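Local coordinates for siderophore periplasmic binding protein (Thermobifida fusca, PDB 5DH0) that probably binds the iron-loaded siderophore fuscachelin outside the cell and delivers it for uptake, at residues T186-V191 / E303-G308; G208-T213 / A293-V298. One frame throughout, in Å; residues are numbered along the deposited sequence.

Contact 1: T186-V191 / E303-G308; sequences TTFALV and EEVLKG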
# COMPACT_ATOMS: atom_id res chain seq x y z
N THR A 186 -2.10 9.42 3.97
CA THR A 186 -3.44 8.87 3.76
C THR A 186 -3.54 7.99 2.51
O THR A 186 -3.20 8.41 1.41
CB THR A 186 -4.50 10.00 3.64
OG1 THR A 186 -4.32 10.95 4.70
CG2 THR A 186 -5.93 9.42 3.67
N THR A 187 -4.02 6.77 2.69
CA THR A 187 -4.32 5.90 1.57
C THR A 187 -5.80 6.03 1.20
O THR A 187 -6.68 5.84 2.04
CB THR A 187 -3.99 4.45 1.90
OG1 THR A 187 -2.60 4.35 2.23
CG2 THR A 187 -4.29 3.54 0.71
N PHE A 188 -6.06 6.36 -0.07
CA PHE A 188 -7.42 6.50 -0.60
C PHE A 188 -7.89 5.30 -1.39
O PHE A 188 -7.08 4.49 -1.87
CB PHE A 188 -7.51 7.74 -1.49
CG PHE A 188 -7.41 9.02 -0.76
CD1 PHE A 188 -6.17 9.54 -0.41
CD2 PHE A 188 -8.55 9.71 -0.39
CE1 PHE A 188 -6.08 10.72 0.29
CE2 PHE A 188 -8.46 10.89 0.31
CZ PHE A 188 -7.23 11.39 0.64
N ALA A 189 -9.20 5.18 -1.55
CA ALA A 189 -9.78 4.19 -2.45
C ALA A 189 -11.06 4.74 -3.03
O ALA A 189 -11.85 5.36 -2.31
CB ALA A 189 -10.03 2.89 -1.75
N LEU A 190 -11.26 4.54 -4.33
CA LEU A 190 -12.49 4.92 -4.99
C LEU A 190 -13.20 3.67 -5.50
O LEU A 190 -12.65 2.89 -6.29
CB LEU A 190 -12.24 5.90 -6.12
CG LEU A 190 -13.51 6.12 -6.94
CD1 LEU A 190 -14.64 6.70 -6.08
CD2 LEU A 190 -13.24 7.00 -8.16
N VAL A 191 -14.43 3.46 -5.02
CA VAL A 191 -15.15 2.23 -5.32
C VAL A 191 -16.51 2.52 -5.93
O VAL A 191 -17.05 3.61 -5.73
CB VAL A 191 -15.36 1.36 -4.04
CG1 VAL A 191 -14.01 1.03 -3.36
CG2 VAL A 191 -16.33 2.03 -3.07
N GLU A 303 -10.37 17.92 -1.35
CA GLU A 303 -9.85 18.89 -0.37
C GLU A 303 -10.71 18.92 0.90
O GLU A 303 -10.19 18.88 2.01
CB GLU A 303 -9.74 20.31 -0.97
N GLU A 304 -12.03 18.95 0.73
CA GLU A 304 -12.94 18.90 1.87
C GLU A 304 -12.67 17.70 2.79
O GLU A 304 -12.73 17.83 4.02
CB GLU A 304 -14.38 18.88 1.37
CG GLU A 304 -15.44 19.06 2.45
CD GLU A 304 -15.57 20.50 2.96
OE1 GLU A 304 -14.73 21.37 2.60
OE2 GLU A 304 -16.52 20.77 3.72
N VAL A 305 -12.36 16.54 2.22
CA VAL A 305 -12.02 15.38 3.04
C VAL A 305 -10.69 15.56 3.77
O VAL A 305 -10.58 15.26 4.96
CB VAL A 305 -11.95 14.09 2.20
CG1 VAL A 305 -11.22 12.98 2.96
CG2 VAL A 305 -13.35 13.64 1.83
N LEU A 306 -9.70 16.05 3.03
CA LEU A 306 -8.38 16.29 3.60
C LEU A 306 -8.42 17.22 4.83
O LEU A 306 -7.71 16.98 5.80
CB LEU A 306 -7.46 16.86 2.52
CG LEU A 306 -7.11 15.89 1.39
CD1 LEU A 306 -6.53 16.61 0.18
CD2 LEU A 306 -6.13 14.84 1.87
N LYS A 307 -9.27 18.25 4.78
CA LYS A 307 -9.44 19.18 5.90
C LYS A 307 -9.82 18.47 7.21
O LYS A 307 -9.39 18.87 8.29
CB LYS A 307 -10.50 20.24 5.57
CG LYS A 307 -10.03 21.40 4.71
CD LYS A 307 -11.17 22.39 4.46
CE LYS A 307 -10.95 23.22 3.19
NZ LYS A 307 -11.99 24.28 3.00
N GLY A 308 -10.65 17.43 7.11
CA GLY A 308 -10.99 16.64 8.28
C GLY A 308 -9.95 15.56 8.54
O GLY A 308 -10.14 14.69 9.39

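Contact 2: G208-T213 / A293-V298; sequences GEILHT and AQANIV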
# COMPACT_ATOMS: atom_id res chain seq x y z
N GLY A 208 -10.09 8.11 -9.86
CA GLY A 208 -8.84 7.50 -9.47
C GLY A 208 -7.65 8.21 -10.12
O GLY A 208 -6.58 8.37 -9.52
N GLU A 209 -7.85 8.64 -11.36
CA GLU A 209 -6.83 9.36 -12.09
C GLU A 209 -6.62 10.75 -11.49
O GLU A 209 -5.49 11.23 -11.44
CB GLU A 209 -7.20 9.45 -13.56
CG GLU A 209 -6.00 9.77 -14.44
CD GLU A 209 -5.89 11.26 -14.77
OE1 GLU A 209 -6.74 12.04 -14.28
OE2 GLU A 209 -4.95 11.65 -15.52
N ILE A 210 -7.69 11.38 -11.00
CA ILE A 210 -7.56 12.69 -10.37
C ILE A 210 -6.84 12.60 -9.04
O ILE A 210 -5.98 13.42 -8.74
CB ILE A 210 -8.92 13.37 -10.20
CG1 ILE A 210 -9.40 13.83 -11.57
CG2 ILE A 210 -8.78 14.60 -9.32
CD1 ILE A 210 -10.86 14.09 -11.62
N LEU A 211 -7.18 11.59 -8.24
CA LEU A 211 -6.43 11.34 -7.01
C LEU A 211 -4.96 11.10 -7.34
O LEU A 211 -4.08 11.62 -6.65
CB LEU A 211 -7.01 10.15 -6.25
CG LEU A 211 -8.25 10.45 -5.42
CD1 LEU A 211 -9.04 9.18 -5.19
CD2 LEU A 211 -7.85 11.09 -4.10
N HIS A 212 -4.69 10.33 -8.39
CA HIS A 212 -3.32 10.05 -8.79
C HIS A 212 -2.62 11.34 -9.24
O HIS A 212 -1.52 11.64 -8.79
CB HIS A 212 -3.30 8.99 -9.89
CG HIS A 212 -1.92 8.57 -10.30
ND1 HIS A 212 -1.05 7.91 -9.45
CD2 HIS A 212 -1.26 8.71 -11.48
CE1 HIS A 212 0.08 7.66 -10.08
NE2 HIS A 212 -0.02 8.14 -11.31
N THR A 213 -3.27 12.11 -10.11
CA THR A 213 -2.71 13.37 -10.60
C THR A 213 -2.36 14.33 -9.46
O THR A 213 -1.43 15.10 -9.54
CB THR A 213 -3.71 14.02 -11.56
OG1 THR A 213 -3.92 13.15 -12.68
CG2 THR A 213 -3.22 15.37 -12.06
N ALA A 293 -14.49 21.36 -15.56
CA ALA A 293 -15.39 21.81 -14.49
C ALA A 293 -15.79 20.66 -13.57
O ALA A 293 -15.86 20.82 -12.35
CB ALA A 293 -16.62 22.49 -15.08
N GLN A 294 -16.04 19.50 -14.15
CA GLN A 294 -16.37 18.33 -13.34
C GLN A 294 -15.15 17.91 -12.54
O GLN A 294 -15.24 17.66 -11.33
CB GLN A 294 -16.88 17.18 -14.21
CG GLN A 294 -18.31 17.35 -14.65
CD GLN A 294 -18.80 16.19 -15.49
OE1 GLN A 294 -18.24 15.09 -15.45
NE2 GLN A 294 -19.87 16.42 -16.25
N ALA A 295 -14.00 17.86 -13.21
CA ALA A 295 -12.74 17.56 -12.54
C ALA A 295 -12.47 18.53 -11.37
O ALA A 295 -11.95 18.12 -10.33
CB ALA A 295 -11.59 17.60 -13.53
N ASN A 296 -12.86 19.79 -11.52
CA ASN A 296 -12.70 20.72 -10.39
C ASN A 296 -13.64 20.42 -9.22
O ASN A 296 -13.25 20.50 -8.06
CB ASN A 296 -12.88 22.18 -10.86
CG ASN A 296 -11.59 22.77 -11.42
OD1 ASN A 296 -10.55 22.73 -10.77
ND2 ASN A 296 -11.64 23.30 -12.64
N ILE A 297 -14.88 20.02 -9.51
CA ILE A 297 -15.80 19.62 -8.44
C ILE A 297 -15.26 18.43 -7.67
O ILE A 297 -15.35 18.38 -6.44
CB ILE A 297 -17.19 19.32 -9.02
CG1 ILE A 297 -17.82 20.64 -9.46
CG2 ILE A 297 -18.07 18.57 -8.01
CD1 ILE A 297 -18.91 20.48 -10.47
N VAL A 298 -14.64 17.49 -8.37
CA VAL A 298 -13.96 16.37 -7.72
C VAL A 298 -12.82 16.81 -6.78
O VAL A 298 -12.74 16.34 -5.64
CB VAL A 298 -13.41 15.37 -8.76
CG1 VAL A 298 -12.53 14.34 -8.10
CG2 VAL A 298 -14.56 14.70 -9.49

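Contact 1: T186-V191 / E303-G308
Phe188 sends its ring from the strand toward the helix and meets Leu306 and Val305 with its outer rim. The closest approach is 3.8 Å, from Phe188 CZ to Leu306 CD2. Val305 lies a little farther off, with its CG1 4.4 Å from Phe188 CE2. Both methyl groups sit at the edge of the ring, near its plane, so residues 303-308 meet its edge and not its faces. The side chains of Phe188 and Leu306 cross at about a right angle. The CB of Val305 points toward the strand. That of Leu306 does not, and it is the far end of the leucine that comes nearer. Leu306 CG stands beside the backbone N (chi1 -68°), and of its two methyls it is CD2 that reaches the ring. The backbones stay well apart, with 10.6 Å between Phe188 CA and Val305 CA. No hydrogen bond crosses the gap; the contact is small, buried and wholly apolar. It joins the last turn of helix 292-307 to a strand of the mixed sheet, in the manner of a helix covering a sheet in an alpha/beta domain. Strand 187-193 pairs with strands 197-201, 217-218 and 246-250. Phe248 of strand 246-250 touches both Phe188 and Val305, and extends the apolar cluster on the sheet side. Leu306 packs in addition on Ile175 of helix 158-178 and on Tyr179 just after it, placing the contact between the sheet and that long helix.

Contact 2: G208-T213 / A293-V298
Ile210 of helix 206-213 packs on Ala295 and Val298 of helix 292-307, a helix-helix contact in the alpha/beta domain of this periplasmic binding protein. The first segment begins at Gly208, whose backbone O accepts hydrogen bonds from His212 N and from the side chain of Gln218. Glu209 follows on another side of the helix, where its carboxylate forms a salt bridge with Arg145 of helix 142-154. Within 208-213, Ile210 makes the contact by itself. With chi1 at -73° its longer branch runs out through CG1 to CD1, which comes to 3.9 Å from Val298 CG1. The same methyl of Val298 also meets the other branch, with Ile210 CG2 4.0 Å away. Ile210 thus touches it with both arms. On Ala295, Ile210 CD1 lies 4.1 Å from CB and equally near CA, so the small residue lets the isoleucine tip close to the backbone. Arg145 touches both Ile210 and Ala295, and Phe168 of helix 158-178 touches Ala295 as well. Leu211 turns to Ala216. At Thr213 the helix ends, and its hydroxyl OG1 donates to Glu209 O at 2.8 Å, from above the carbonyl plane. Thr213 N binds the same oxygen from the opposite face, at 2.7 Å.

Overall arrangement
The centres of contacts 1 and 2 lie about 12 Å apart, and both use helix 292-307. Contact 2 takes its beginning and contact 1 its last turn, so one helix packs first on helix 206-213 and then on strand 187-193. Along the chain the order is 186-191, 208-213, 293-298, 303-308: both segments of contact 2 fall between those of contact 1. The two also touch directly, through Phe188 CG and Leu211 CD2 at 4.0 Å and through Leu190 CD2 and Gly208 N at 3.7 Å. Together they place the C-terminal helix against the mixed sheet and against helix 206-213, which follows two of its strands.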